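Local coordinates for clavulanic acid biosynthesis oligopeptide binding protein 2 (Streptomyces clavuligerus, PDB 2WOL), which belongs to the family 5 extracellular solute-binding proteins and probably binds oligopeptides or related ligands in the clavulanic acid biosynthetic pathway, at residues A49-Y52 with V56-L59; L107-G112 with S117-H122; V124-A129 with R198-A203; D131-G136 with G153-D158; A193-R198 with A203-D208. All coordinates share one frame; numbering follows the deposited sequence.

Overall arrangement
From the N terminus, contact 1 joins the loop after strand 34-39 to the helix it enters, 54-63. Contact 2 closes the short loop in front of helix 117-127, and contact 3 ties the last turns of the same helix to the loop at 198-203, spanning about 70 residues. Contact 4 falls wholly within that span, joining the loops before and after helix 140-144. Contact 5 alternates with contact 3 (centres about 6 Å apart), shares Arg198 and Ala203 with it, and joins two parts of the connection between helix 183-186 and strand 215-221. His122 and Tyr155 link contacts 2 and 4 to Asp200 of contact 3, while Arg50 of contact 1 reaches Pro134 of contact 4.

Contact 1 of 5, residues A49-Y52 with V56-L59; sequences ARTY and VWLL
Val56, in the first turns of helix 54-63, meets Thr51 of the loop that leads into the helix. Its CB lies 3.2 Å from Thr51 OG1, and its CG1 rests against the same hydroxyl. That oxygen is anti to the backbone N of Thr51 (chi1 178°), which sets OG1 against Val56 and leaves CG2 for the tryptophan. Its polar partner is Asp44 OD1; the other carboxylate oxygen of Asp44 bonds to Tyr52 N, so one aspartate braces two successive loop residues.

Trp57 makes the largest share of the contact. NE1 donates to Thr51 O over 2.9 Å, nearly straight at 168°. The oxygen lies in the indole plane, whereas the indole nitrogen stands above the carbonyl plane of Thr51. Beside this bond, Trp57 CD1 packs on Thr51 CG2 at 3.7 Å. On the six-membered ring, CZ2 comes within 3.3 Å of Tyr52 CD2, a tight approach. The tyrosine and tryptophan side chains run side by side, but their rings are inclined at 48° and the pair is oblique. Tyr52 OH continues to Asp456 OD2, fixing the far end of the phenol.

A glycerol, probably from the crystallisation liquor, lies about 4 Å from the indole side chain, which may mark a pocket; in this family the ligand cleft opens between two lobes. Further along the helix, Leu58 packs on Ile553 and Leu59 on Leu226 and Leu228. Helix 54-63 thus has strand 225-230 against one part of its surface, while its tryptophan faces the entering loop, Pro190 and Asp456, the latter following strand 448-453.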
# COMPACT_ATOMS: atom_id res chain seq x y z
N ALA A 49 -15.40 -2.51 1.99
CA ALA A 49 -15.08 -1.25 2.65
C ALA A 49 -14.21 -1.40 3.90
O ALA A 49 -13.69 -0.41 4.41
CB ALA A 49 -16.35 -0.49 2.99
N ARG A 50 -14.06 -2.63 4.39
CA ARG A 50 -13.46 -2.86 5.70
C ARG A 50 -12.12 -3.58 5.65
O ARG A 50 -11.61 -4.03 6.69
CB ARG A 50 -14.43 -3.61 6.60
CG ARG A 50 -15.75 -2.87 6.82
CD ARG A 50 -16.65 -3.64 7.77
NE ARG A 50 -16.11 -3.67 9.13
CZ ARG A 50 -16.66 -4.34 10.14
NH1 ARG A 50 -17.77 -5.04 9.96
NH2 ARG A 50 -16.08 -4.31 11.34
N THR A 51 -11.54 -3.67 4.46
CA THR A 51 -10.24 -4.29 4.29
C THR A 51 -9.11 -3.27 4.11
O THR A 51 -9.25 -2.28 3.39
CB THR A 51 -10.21 -5.33 3.14
OG1 THR A 51 -8.88 -5.85 3.03
CG2 THR A 51 -10.63 -4.69 1.81
N TYR A 52 -7.99 -3.54 4.78
CA TYR A 52 -6.79 -2.73 4.67
C TYR A 52 -5.57 -3.61 4.36
O TYR A 52 -4.43 -3.20 4.63
CB TYR A 52 -6.54 -1.91 5.94
CG TYR A 52 -6.28 -0.44 5.67
CD1 TYR A 52 -7.04 0.54 6.31
CD2 TYR A 52 -5.30 -0.03 4.76
CE1 TYR A 52 -6.81 1.90 6.06
CE2 TYR A 52 -5.07 1.32 4.50
CZ TYR A 52 -5.84 2.28 5.15
OH TYR A 52 -5.63 3.61 4.90
N VAL A 56 -5.80 -8.34 -0.13
CA VAL A 56 -7.25 -8.41 -0.22
C VAL A 56 -7.77 -7.36 -1.21
O VAL A 56 -8.73 -7.62 -1.94
CB VAL A 56 -7.94 -8.30 1.16
CG1 VAL A 56 -9.46 -8.39 1.01
CG2 VAL A 56 -7.44 -9.41 2.09
N TRP A 57 -7.12 -6.19 -1.27
CA TRP A 57 -7.43 -5.23 -2.34
C TRP A 57 -7.21 -5.89 -3.70
O TRP A 57 -8.00 -5.72 -4.63
CB TRP A 57 -6.57 -3.97 -2.23
CG TRP A 57 -6.75 -3.19 -0.97
CD1 TRP A 57 -7.81 -3.27 -0.10
CD2 TRP A 57 -5.85 -2.21 -0.42
NE1 TRP A 57 -7.62 -2.40 0.95
CE2 TRP A 57 -6.43 -1.74 0.78
CE3 TRP A 57 -4.61 -1.69 -0.83
CZ2 TRP A 57 -5.81 -0.77 1.58
CZ3 TRP A 57 -4.00 -0.72 -0.04
CH2 TRP A 57 -4.60 -0.27 1.16
N LEU A 58 -6.13 -6.66 -3.80
CA LEU A 58 -5.80 -7.40 -5.00
C LEU A 58 -6.88 -8.44 -5.32
O LEU A 58 -7.32 -8.56 -6.47
CB LEU A 58 -4.43 -8.06 -4.81
CG LEU A 58 -3.76 -8.79 -5.96
CD1 LEU A 58 -3.26 -7.78 -7.00
CD2 LEU A 58 -2.61 -9.60 -5.40
N LEU A 59 -7.31 -9.18 -4.30
CA LEU A 59 -8.38 -10.16 -4.44
C LEU A 59 -9.71 -9.51 -4.83
O LEU A 59 -10.52 -10.10 -5.54
CB LEU A 59 -8.54 -10.96 -3.14
CG LEU A 59 -9.57 -12.08 -3.09
CD1 LEU A 59 -9.17 -13.24 -4.00
CD2 LEU A 59 -9.73 -12.54 -1.66

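Contact 2 of 5, residues L107-G112 with S117-H122; sequences LRYDDG and SDDVRH
Asp119 on helix 117-127 reaches Tyr109, the first residue of a type I beta turn (Tyr109 to Gly112) in the loop that leads to the helix. Followed outward, the aspartate meets the phenol with CB, CG and OD2. Its CB already lies 3.1 Å from Tyr109 OH. CG stands anti to the carbonyl carbon (chi1 -55°), which directs the carboxylate along the approach of the tyrosine; the two side chains come from opposite directions. CG then sits 3.2 Å from the hydroxyl. OD1 lies against the backbone of Pro196, a residue of the loop that also packs beside the phenol through Pro194. OD2 makes the bond, accepting the proton of Tyr109 OH at 2.7 Å, and it also accepts from Thr116 N just ahead of the helix. Two donors on this one oxygen help to hold the carboxylate and join the turn to the first part of the helix. Ring and carboxylate planes are 41° apart. The hydroxyl meets OD2 from above the carboxylate plane, 38° out of it, while OD2 itself lies in the plane of the ring, at its edge, 3.3 Å from Tyr109 CE1.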
# COMPACT_ATOMS: atom_id res chain seq x y z
N LEU A 107 -25.76 -2.94 -16.13
CA LEU A 107 -24.87 -3.84 -15.38
C LEU A 107 -25.56 -4.39 -14.14
O LEU A 107 -26.47 -3.75 -13.60
CB LEU A 107 -23.56 -3.13 -15.01
CG LEU A 107 -22.75 -2.51 -16.15
CD1 LEU A 107 -21.35 -2.18 -15.67
CD2 LEU A 107 -22.67 -3.41 -17.37
N ARG A 108 -25.15 -5.57 -13.71
CA ARG A 108 -25.87 -6.32 -12.68
C ARG A 108 -24.96 -6.95 -11.63
O ARG A 108 -23.82 -7.32 -11.93
CB ARG A 108 -26.73 -7.41 -13.34
CG ARG A 108 -27.94 -6.90 -14.12
CD ARG A 108 -28.62 -8.03 -14.88
NE ARG A 108 -29.82 -7.57 -15.57
CZ ARG A 108 -30.68 -8.36 -16.21
NH1 ARG A 108 -30.50 -9.67 -16.25
NH2 ARG A 108 -31.74 -7.83 -16.81
N TYR A 109 -25.48 -7.07 -10.41
CA TYR A 109 -24.83 -7.83 -9.35
C TYR A 109 -25.06 -9.33 -9.53
O TYR A 109 -25.87 -9.74 -10.36
CB TYR A 109 -25.36 -7.42 -7.97
CG TYR A 109 -25.10 -5.98 -7.61
CD1 TYR A 109 -26.11 -5.03 -7.72
CD2 TYR A 109 -23.85 -5.57 -7.16
CE1 TYR A 109 -25.88 -3.71 -7.39
CE2 TYR A 109 -23.60 -4.25 -6.83
CZ TYR A 109 -24.62 -3.32 -6.95
OH TYR A 109 -24.40 -2.02 -6.63
N ASP A 110 -24.38 -10.12 -8.71
CA ASP A 110 -24.49 -11.58 -8.73
C ASP A 110 -25.91 -12.13 -8.48
O ASP A 110 -26.19 -13.28 -8.80
CB ASP A 110 -23.53 -12.19 -7.71
CG ASP A 110 -23.87 -11.82 -6.29
OD1 ASP A 110 -23.90 -10.61 -5.98
OD2 ASP A 110 -24.12 -12.74 -5.48
N ASP A 111 -26.78 -11.30 -7.90
CA ASP A 111 -28.17 -11.69 -7.65
C ASP A 111 -29.11 -11.25 -8.78
O ASP A 111 -30.33 -11.44 -8.68
CB ASP A 111 -28.65 -11.16 -6.29
CG ASP A 111 -28.74 -9.64 -6.24
OD1 ASP A 111 -28.30 -8.95 -7.19
OD2 ASP A 111 -29.26 -9.12 -5.24
N GLY A 112 -28.54 -10.67 -9.83
CA GLY A 112 -29.30 -10.27 -11.01
C GLY A 112 -29.87 -8.87 -10.96
O GLY A 112 -30.43 -8.39 -11.95
N SER A 117 -25.96 4.35 -9.90
CA SER A 117 -25.14 5.38 -9.25
C SER A 117 -25.45 5.54 -7.76
O SER A 117 -24.56 5.86 -6.97
CB SER A 117 -25.31 6.72 -9.97
OG SER A 117 -26.65 7.16 -9.92
N ASP A 118 -26.71 5.29 -7.38
CA ASP A 118 -27.10 5.28 -5.97
C ASP A 118 -26.26 4.31 -5.14
O ASP A 118 -26.01 4.56 -3.96
CB ASP A 118 -28.59 4.96 -5.81
CG ASP A 118 -29.46 6.22 -5.75
OD1 ASP A 118 -28.95 7.34 -5.98
OD2 ASP A 118 -30.66 6.08 -5.45
N ASP A 119 -25.83 3.21 -5.76
CA ASP A 119 -25.06 2.17 -5.06
C ASP A 119 -23.62 2.60 -4.83
O ASP A 119 -23.00 2.18 -3.85
CB ASP A 119 -25.06 0.87 -5.87
CG ASP A 119 -26.46 0.38 -6.21
OD1 ASP A 119 -27.45 0.83 -5.59
OD2 ASP A 119 -26.56 -0.49 -7.10
N VAL A 120 -23.10 3.43 -5.74
CA VAL A 120 -21.75 3.97 -5.59
C VAL A 120 -21.77 5.03 -4.49
O VAL A 120 -20.89 5.05 -3.63
CB VAL A 120 -21.19 4.54 -6.91
CG1 VAL A 120 -19.79 5.12 -6.69
CG2 VAL A 120 -21.15 3.47 -7.99
N ARG A 121 -22.77 5.90 -4.52
CA ARG A 121 -22.93 6.86 -3.43
C ARG A 121 -23.09 6.13 -2.10
O ARG A 121 -22.48 6.53 -1.10
CB ARG A 121 -24.12 7.78 -3.65
CG ARG A 121 -24.36 8.73 -2.48
CD ARG A 121 -25.25 9.87 -2.87
NE ARG A 121 -26.63 9.42 -3.06
CZ ARG A 121 -27.60 10.21 -3.50
NH1 ARG A 121 -27.33 11.48 -3.81
NH2 ARG A 121 -28.82 9.73 -3.64
N HIS A 122 -23.90 5.08 -2.08
CA HIS A 122 -24.11 4.33 -0.85
C HIS A 122 -22.80 3.75 -0.30
O HIS A 122 -22.55 3.83 0.90
CB HIS A 122 -25.16 3.23 -1.00
CG HIS A 122 -25.47 2.53 0.28
ND1 HIS A 122 -26.16 3.15 1.31
CD2 HIS A 122 -25.13 1.30 0.74
CE1 HIS A 122 -26.25 2.31 2.33
NE2 HIS A 122 -25.64 1.19 2.01

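Contact 3 of 5, residues V124-A129 with R198-A203; sequences VQRVFA and RSDTGA
Asp200 OD2 is held by Arg126 NE across this contact, at 2.9 Å, and also bonds to His122 NE2 and Tyr155 OH. The other oxygen, OD1, takes a longer bond from Arg126 NH2 (3.3 Å) and a second from Gly202 N (2.9 Å). The arginine grips side-on, NE to one oxygen and NH2 to the other, in a salt bridge whose N-H directions are moderately bent, 147° at NE.

The flat groups are not coplanar: guanidinium and carboxylate are inclined at 66°. OD2 lies in the guanidinium plane at its edge, but the arginine nitrogens stand above the carboxylate plane. Gly202 N approaches OD1 from the face away from Arg126 NH2. This last bond, from side chain to the backbone N two residues on, forms an Asx turn that folds the loop at 200-202 around its own carboxylate. Gly202 has positive phi, a conformation that suits glycine.

The arginine reaches out from helix 117-127 and bends at chi3 (91°), which turns NE and NH2 to the aspartate. Its NH2 also forms a salt bridge with Asp47 OD2, and the side chains of Tyr155 and Tyr205 pack on Arg126. The helix is thus pinned to the loop between helix 183-186 and strand 215-221, in the region of contacts 4 and 5.

With donors on both of its oxygens, Asp200 is probably kept ionised, although it shares the guanidinium with Asp47; its charge may in turn favour a protonated His122.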
# COMPACT_ATOMS: atom_id res chain seq x y z
N VAL A 124 -19.75 4.91 -0.77
CA VAL A 124 -18.97 6.02 -0.24
C VAL A 124 -19.55 6.49 1.11
O VAL A 124 -18.81 6.78 2.05
CB VAL A 124 -18.88 7.18 -1.27
CG1 VAL A 124 -18.23 8.40 -0.66
CG2 VAL A 124 -18.10 6.72 -2.50
N GLN A 125 -20.88 6.54 1.20
CA GLN A 125 -21.55 6.91 2.44
C GLN A 125 -21.23 5.94 3.58
O GLN A 125 -21.03 6.36 4.71
CB GLN A 125 -23.05 7.02 2.22
CG GLN A 125 -23.43 8.28 1.47
CD GLN A 125 -24.91 8.38 1.12
OE1 GLN A 125 -25.35 9.43 0.66
NE2 GLN A 125 -25.66 7.30 1.30
N ARG A 126 -21.19 4.64 3.26
CA ARG A 126 -20.86 3.59 4.24
C ARG A 126 -19.55 3.85 4.98
O ARG A 126 -19.43 3.56 6.17
CB ARG A 126 -20.79 2.22 3.56
CG ARG A 126 -22.12 1.66 3.13
CD ARG A 126 -21.93 0.35 2.39
NE ARG A 126 -21.97 -0.80 3.28
CZ ARG A 126 -20.96 -1.65 3.50
NH1 ARG A 126 -19.78 -1.49 2.90
NH2 ARG A 126 -21.13 -2.66 4.33
N VAL A 127 -18.56 4.36 4.26
CA VAL A 127 -17.25 4.67 4.84
C VAL A 127 -17.37 5.59 6.07
O VAL A 127 -16.59 5.48 7.02
CB VAL A 127 -16.30 5.28 3.78
CG1 VAL A 127 -14.97 5.73 4.40
CG2 VAL A 127 -16.05 4.28 2.65
N PHE A 128 -18.38 6.46 6.05
CA PHE A 128 -18.61 7.40 7.15
C PHE A 128 -19.09 6.74 8.43
O PHE A 128 -18.97 7.32 9.51
CB PHE A 128 -19.61 8.48 6.72
CG PHE A 128 -19.04 9.52 5.81
CD1 PHE A 128 -18.74 9.21 4.48
CD2 PHE A 128 -18.80 10.82 6.26
CE1 PHE A 128 -18.23 10.17 3.63
CE2 PHE A 128 -18.28 11.79 5.41
CZ PHE A 128 -17.99 11.47 4.09
N ALA A 129 -19.65 5.53 8.32
CA ALA A 129 -20.16 4.81 9.48
C ALA A 129 -19.04 4.02 10.16
O ALA A 129 -19.06 2.79 10.19
CB ALA A 129 -21.32 3.90 9.08
N ARG A 198 -30.27 -1.96 -0.48
CA ARG A 198 -31.19 -3.09 -0.27
C ARG A 198 -30.54 -4.36 0.30
O ARG A 198 -31.20 -5.13 1.01
CB ARG A 198 -31.96 -3.43 -1.56
CG ARG A 198 -31.05 -3.75 -2.74
CD ARG A 198 -31.83 -4.13 -3.99
NE ARG A 198 -30.89 -4.38 -5.08
CZ ARG A 198 -30.43 -3.45 -5.92
NH1 ARG A 198 -30.84 -2.19 -5.83
NH2 ARG A 198 -29.55 -3.77 -6.85
N SER A 199 -29.26 -4.57 -0.01
CA SER A 199 -28.54 -5.77 0.43
C SER A 199 -27.52 -5.47 1.52
O SER A 199 -26.79 -6.36 1.95
CB SER A 199 -27.84 -6.45 -0.75
OG SER A 199 -28.77 -6.88 -1.72
N ASP A 200 -27.48 -4.22 1.97
CA ASP A 200 -26.49 -3.80 2.96
C ASP A 200 -26.90 -4.18 4.38
O ASP A 200 -27.65 -3.46 5.04
CB ASP A 200 -26.19 -2.30 2.84
CG ASP A 200 -25.06 -1.85 3.76
OD1 ASP A 200 -24.40 -2.72 4.37
OD2 ASP A 200 -24.84 -0.63 3.87
N THR A 201 -26.36 -5.31 4.84
CA THR A 201 -26.61 -5.81 6.19
C THR A 201 -25.62 -5.23 7.23
O THR A 201 -25.47 -5.78 8.32
CB THR A 201 -26.54 -7.36 6.23
OG1 THR A 201 -25.36 -7.80 5.54
CG2 THR A 201 -27.75 -7.97 5.55
N GLY A 202 -24.96 -4.13 6.87
CA GLY A 202 -24.12 -3.39 7.81
C GLY A 202 -22.93 -4.18 8.34
O GLY A 202 -22.10 -4.64 7.57
N ALA A 203 -22.87 -4.34 9.66
CA ALA A 203 -21.78 -5.06 10.32
C ALA A 203 -21.62 -6.50 9.81
O ALA A 203 -20.55 -7.09 9.93
CB ALA A 203 -21.99 -5.07 11.83

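Contact 4 of 5, residues D131-G136 with G153-D158; sequences DVLPGG and GPYRTD
Asp131 and Arg156 form a salt bridge between the irregular loops that precede and follow helix 140-144, within the family 5 solute-binding region of the chain. The shortest polar bond runs from Arg156 NH2 to Asp131 OD2, 2.7 Å long at 152°. The oxygen is met nearly end-on along its C-O bond and lies close to the guanidinium plane. Arg156 NE reaches the same oxygen only weakly, at 3.2 Å. An extended chain from CG to NE lets the arginine meet the acid from the opposite direction, and the two flat groups are only 28° apart. A water adds weak bonds, 2.8 Å from Asp131 OD1 and more distant from Arg156 NE. Both charged residues are exposed, so this part of the contact lies at the surface.

Apolar contacts lie further in and centre on Tyr155. Val132 CG1 packs obliquely against Tyr155 CE2 at 4.0 Å. Leu133 crosses the tyrosine at about a right angle, its CD1 at the ring edge. One face of the phenol carries the ring of the preceding residue, with Pro154 CG 4.1 Å above its centre. Beyond the pair, both Leu133 and Tyr155 pack on Arg126 of helix 117-127, bringing these loops against its last turns.

At the end of the phenol, Leu133 CD1 touches Tyr155 OH, the partner of Asp200, at 3.4 Å.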
# COMPACT_ATOMS: atom_id res chain seq x y z
N ASP A 131 -18.35 3.62 13.20
CA ASP A 131 -18.83 2.87 14.36
C ASP A 131 -19.32 1.46 14.00
O ASP A 131 -19.34 0.57 14.85
CB ASP A 131 -19.94 3.65 15.09
CG ASP A 131 -21.11 4.02 14.18
OD1 ASP A 131 -20.92 4.23 12.97
OD2 ASP A 131 -22.24 4.13 14.70
N VAL A 132 -19.72 1.27 12.74
CA VAL A 132 -20.27 -0.01 12.29
C VAL A 132 -19.31 -0.74 11.34
O VAL A 132 -19.20 -1.98 11.40
CB VAL A 132 -21.66 0.18 11.63
CG1 VAL A 132 -22.20 -1.14 11.08
CG2 VAL A 132 -22.65 0.76 12.63
N LEU A 133 -18.62 0.02 10.49
CA LEU A 133 -17.80 -0.54 9.41
C LEU A 133 -16.31 -0.14 9.46
O LEU A 133 -15.73 0.21 8.42
CB LEU A 133 -18.39 -0.14 8.05
CG LEU A 133 -19.89 -0.37 7.83
CD1 LEU A 133 -20.32 0.27 6.53
CD2 LEU A 133 -20.22 -1.84 7.81
N PRO A 134 -15.68 -0.23 10.64
CA PRO A 134 -14.27 0.16 10.69
C PRO A 134 -13.39 -0.87 9.97
O PRO A 134 -13.79 -2.02 9.80
CB PRO A 134 -13.96 0.14 12.19
CG PRO A 134 -14.88 -0.88 12.73
CD PRO A 134 -16.16 -0.67 11.96
N GLY A 135 -12.20 -0.43 9.56
CA GLY A 135 -11.19 -1.36 9.05
C GLY A 135 -10.58 -0.99 7.72
O GLY A 135 -9.53 -1.50 7.36
N GLY A 136 -11.25 -0.11 6.97
CA GLY A 136 -10.78 0.29 5.65
C GLY A 136 -10.33 1.74 5.57
O GLY A 136 -10.40 2.47 6.57
N GLY A 153 -23.26 8.97 8.48
CA GLY A 153 -23.33 7.67 7.83
C GLY A 153 -24.76 7.27 7.49
O GLY A 153 -25.72 7.86 8.02
N PRO A 154 -24.93 6.26 6.63
CA PRO A 154 -26.22 5.92 6.04
C PRO A 154 -27.17 5.14 6.95
O PRO A 154 -28.31 4.87 6.55
CB PRO A 154 -25.84 5.07 4.84
CG PRO A 154 -24.60 4.37 5.27
CD PRO A 154 -23.86 5.35 6.15
N TYR A 155 -26.71 4.75 8.14
CA TYR A 155 -27.55 4.02 9.09
C TYR A 155 -28.21 4.97 10.09
O TYR A 155 -29.28 4.67 10.62
CB TYR A 155 -26.74 2.94 9.82
CG TYR A 155 -25.93 2.08 8.88
CD1 TYR A 155 -26.55 1.40 7.82
CD2 TYR A 155 -24.56 1.94 9.04
CE1 TYR A 155 -25.81 0.62 6.95
CE2 TYR A 155 -23.81 1.15 8.17
CZ TYR A 155 -24.45 0.50 7.13
OH TYR A 155 -23.71 -0.29 6.26
N ARG A 156 -27.58 6.12 10.31
CA ARG A 156 -28.06 7.12 11.26
C ARG A 156 -28.93 8.20 10.62
O ARG A 156 -29.65 8.92 11.32
CB ARG A 156 -26.88 7.75 12.01
CG ARG A 156 -26.13 6.75 12.87
CD ARG A 156 -25.09 7.43 13.75
NE ARG A 156 -24.38 6.46 14.57
CZ ARG A 156 -24.81 6.03 15.76
NH1 ARG A 156 -25.94 6.49 16.27
NH2 ARG A 156 -24.09 5.14 16.44
N THR A 157 -28.86 8.32 9.30
CA THR A 157 -29.76 9.17 8.54
C THR A 157 -29.97 8.59 7.15
O THR A 157 -29.08 7.95 6.59
CB THR A 157 -29.26 10.64 8.44
OG1 THR A 157 -30.27 11.45 7.83
CG2 THR A 157 -27.97 10.74 7.62
N ASP A 158 -31.17 8.80 6.59
CA ASP A 158 -31.44 8.37 5.22
C ASP A 158 -31.30 9.52 4.22
O ASP A 158 -31.50 9.33 3.02
CB ASP A 158 -32.80 7.66 5.11
CG ASP A 158 -33.97 8.51 5.59
OD1 ASP A 158 -33.88 9.75 5.56
OD2 ASP A 158 -34.99 7.91 6.01
O HOH W 1 -21.62 6.95 12.62

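Contact 5 of 5, residues A193-R198 with A203-D208; sequences APVPRR and ADYGRD
Tyr205 CG (chi1 -171°) and Val195 CG1 (chi1 172°) both stand anti to their backbone N, which brings the phenol and the methyl together. The two side chains approach from opposite directions. CG1 lies over the hydroxyl-bearing end of the ring and comes closest, 3.7 Å from Tyr205 CZ. It sits 4.2 Å from the ring centroid and 28° off the ring normal, an off-centre CH-pi contact. Val195 CG2, on the same side, lies beyond the ring's rim, 4.0 Å from Tyr205 CE2. Pro196 adds a looser touch, its CD being 4.3 Å from Tyr205 OH.

Both segments belong to the long connection from helix 183-186 to strand 215-221 in this solute-binding fold. The tyrosine stands on 3-10 turns that include 203-207, and the valine on an extended piece whose backbone bonds to Asp119 of helix 117-127. Val195 and Tyr205 also pack on Arg126 of that helix. The prolines that flank the valine, Pro194 and Pro196, pack on Tyr109 of the loop in front of the same helix.

The polar tip of the buried phenol is satisfied by the chain just beyond: Tyr205 OH bonds to Arg210 N. A water 2.6 Å from Tyr205 OH lies in the ring plane at its edge.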
# COMPACT_ATOMS: atom_id res chain seq x y z
N ALA A 193 -16.34 0.53 -4.29
CA ALA A 193 -17.12 -0.43 -5.08
C ALA A 193 -18.59 -0.38 -4.67
O ALA A 193 -18.90 -0.36 -3.48
CB ALA A 193 -16.57 -1.84 -4.92
N PRO A 194 -19.51 -0.36 -5.65
CA PRO A 194 -20.92 -0.16 -5.30
C PRO A 194 -21.47 -1.21 -4.34
O PRO A 194 -21.14 -2.40 -4.44
CB PRO A 194 -21.64 -0.23 -6.66
CG PRO A 194 -20.68 -0.90 -7.59
CD PRO A 194 -19.32 -0.52 -7.10
N VAL A 195 -22.29 -0.74 -3.40
CA VAL A 195 -23.01 -1.60 -2.47
C VAL A 195 -24.46 -1.14 -2.52
O VAL A 195 -24.74 0.02 -2.19
CB VAL A 195 -22.47 -1.46 -1.02
CG1 VAL A 195 -23.36 -2.21 -0.04
CG2 VAL A 195 -21.04 -1.96 -0.92
N PRO A 196 -25.38 -2.02 -2.95
CA PRO A 196 -26.78 -1.59 -3.00
C PRO A 196 -27.38 -1.58 -1.60
O PRO A 196 -27.25 -2.57 -0.87
CB PRO A 196 -27.44 -2.64 -3.89
CG PRO A 196 -26.62 -3.86 -3.73
CD PRO A 196 -25.21 -3.41 -3.39
N ARG A 197 -28.01 -0.47 -1.23
CA ARG A 197 -28.57 -0.32 0.12
C ARG A 197 -29.50 -1.48 0.49
O ARG A 197 -29.48 -1.96 1.63
CB ARG A 197 -29.28 1.03 0.30
CG ARG A 197 -29.74 1.26 1.74
CD ARG A 197 -30.67 2.45 1.88
NE ARG A 197 -29.96 3.70 2.13
CZ ARG A 197 -29.48 4.09 3.31
NH1 ARG A 197 -29.62 3.31 4.38
NH2 ARG A 197 -28.86 5.25 3.42
N ARG A 198 -30.27 -1.96 -0.48
CA ARG A 198 -31.19 -3.09 -0.27
C ARG A 198 -30.54 -4.36 0.30
O ARG A 198 -31.20 -5.13 1.01
CB ARG A 198 -31.96 -3.43 -1.56
CG ARG A 198 -31.05 -3.75 -2.74
CD ARG A 198 -31.83 -4.13 -3.99
NE ARG A 198 -30.89 -4.38 -5.08
CZ ARG A 198 -30.43 -3.45 -5.92
NH1 ARG A 198 -30.84 -2.19 -5.83
NH2 ARG A 198 -29.55 -3.77 -6.85
N ALA A 203 -22.87 -4.34 9.66
CA ALA A 203 -21.78 -5.06 10.32
C ALA A 203 -21.62 -6.50 9.81
O ALA A 203 -20.55 -7.09 9.93
CB ALA A 203 -21.99 -5.07 11.83
N ASP A 204 -22.70 -7.04 9.25
CA ASP A 204 -22.72 -8.43 8.78
C ASP A 204 -22.52 -8.57 7.27
O ASP A 204 -22.62 -9.68 6.74
CB ASP A 204 -24.05 -9.09 9.17
CG ASP A 204 -24.23 -9.21 10.66
OD1 ASP A 204 -23.32 -9.73 11.34
OD2 ASP A 204 -25.29 -8.78 11.16
N TYR A 205 -22.23 -7.46 6.58
CA TYR A 205 -22.17 -7.46 5.12
C TYR A 205 -21.17 -8.47 4.55
O TYR A 205 -21.43 -9.10 3.53
CB TYR A 205 -21.92 -6.06 4.56
CG TYR A 205 -22.06 -5.96 3.05
CD1 TYR A 205 -23.29 -6.24 2.43
CD2 TYR A 205 -20.98 -5.61 2.25
CE1 TYR A 205 -23.42 -6.16 1.05
CE2 TYR A 205 -21.10 -5.52 0.87
CZ TYR A 205 -22.33 -5.80 0.28
OH TYR A 205 -22.46 -5.72 -1.09
N GLY A 206 -20.02 -8.60 5.22
CA GLY A 206 -18.97 -9.53 4.79
C GLY A 206 -19.39 -10.99 4.75
O GLY A 206 -18.77 -11.80 4.07
N ARG A 207 -20.45 -11.32 5.49
CA ARG A 207 -20.96 -12.69 5.55
C ARG A 207 -21.76 -13.08 4.31
O ARG A 207 -22.00 -14.26 4.05
CB ARG A 207 -21.82 -12.88 6.81
CG ARG A 207 -21.03 -12.80 8.12
CD ARG A 207 -21.93 -12.95 9.35
NE ARG A 207 -22.41 -14.32 9.60
CZ ARG A 207 -21.71 -15.44 9.41
NH1 ARG A 207 -20.46 -15.41 8.95
NH2 ARG A 207 -22.27 -16.61 9.68
N ASP A 208 -22.19 -12.07 3.56
CA ASP A 208 -22.95 -12.27 2.32
C ASP A 208 -22.89 -11.00 1.46
O ASP A 208 -23.92 -10.35 1.26
CB ASP A 208 -24.40 -12.65 2.65
CG ASP A 208 -25.22 -13.01 1.41
OD1 ASP A 208 -24.63 -13.33 0.35
OD2 ASP A 208 -26.47 -12.96 1.50
O HOH W 2 -20.54 -5.23 -2.71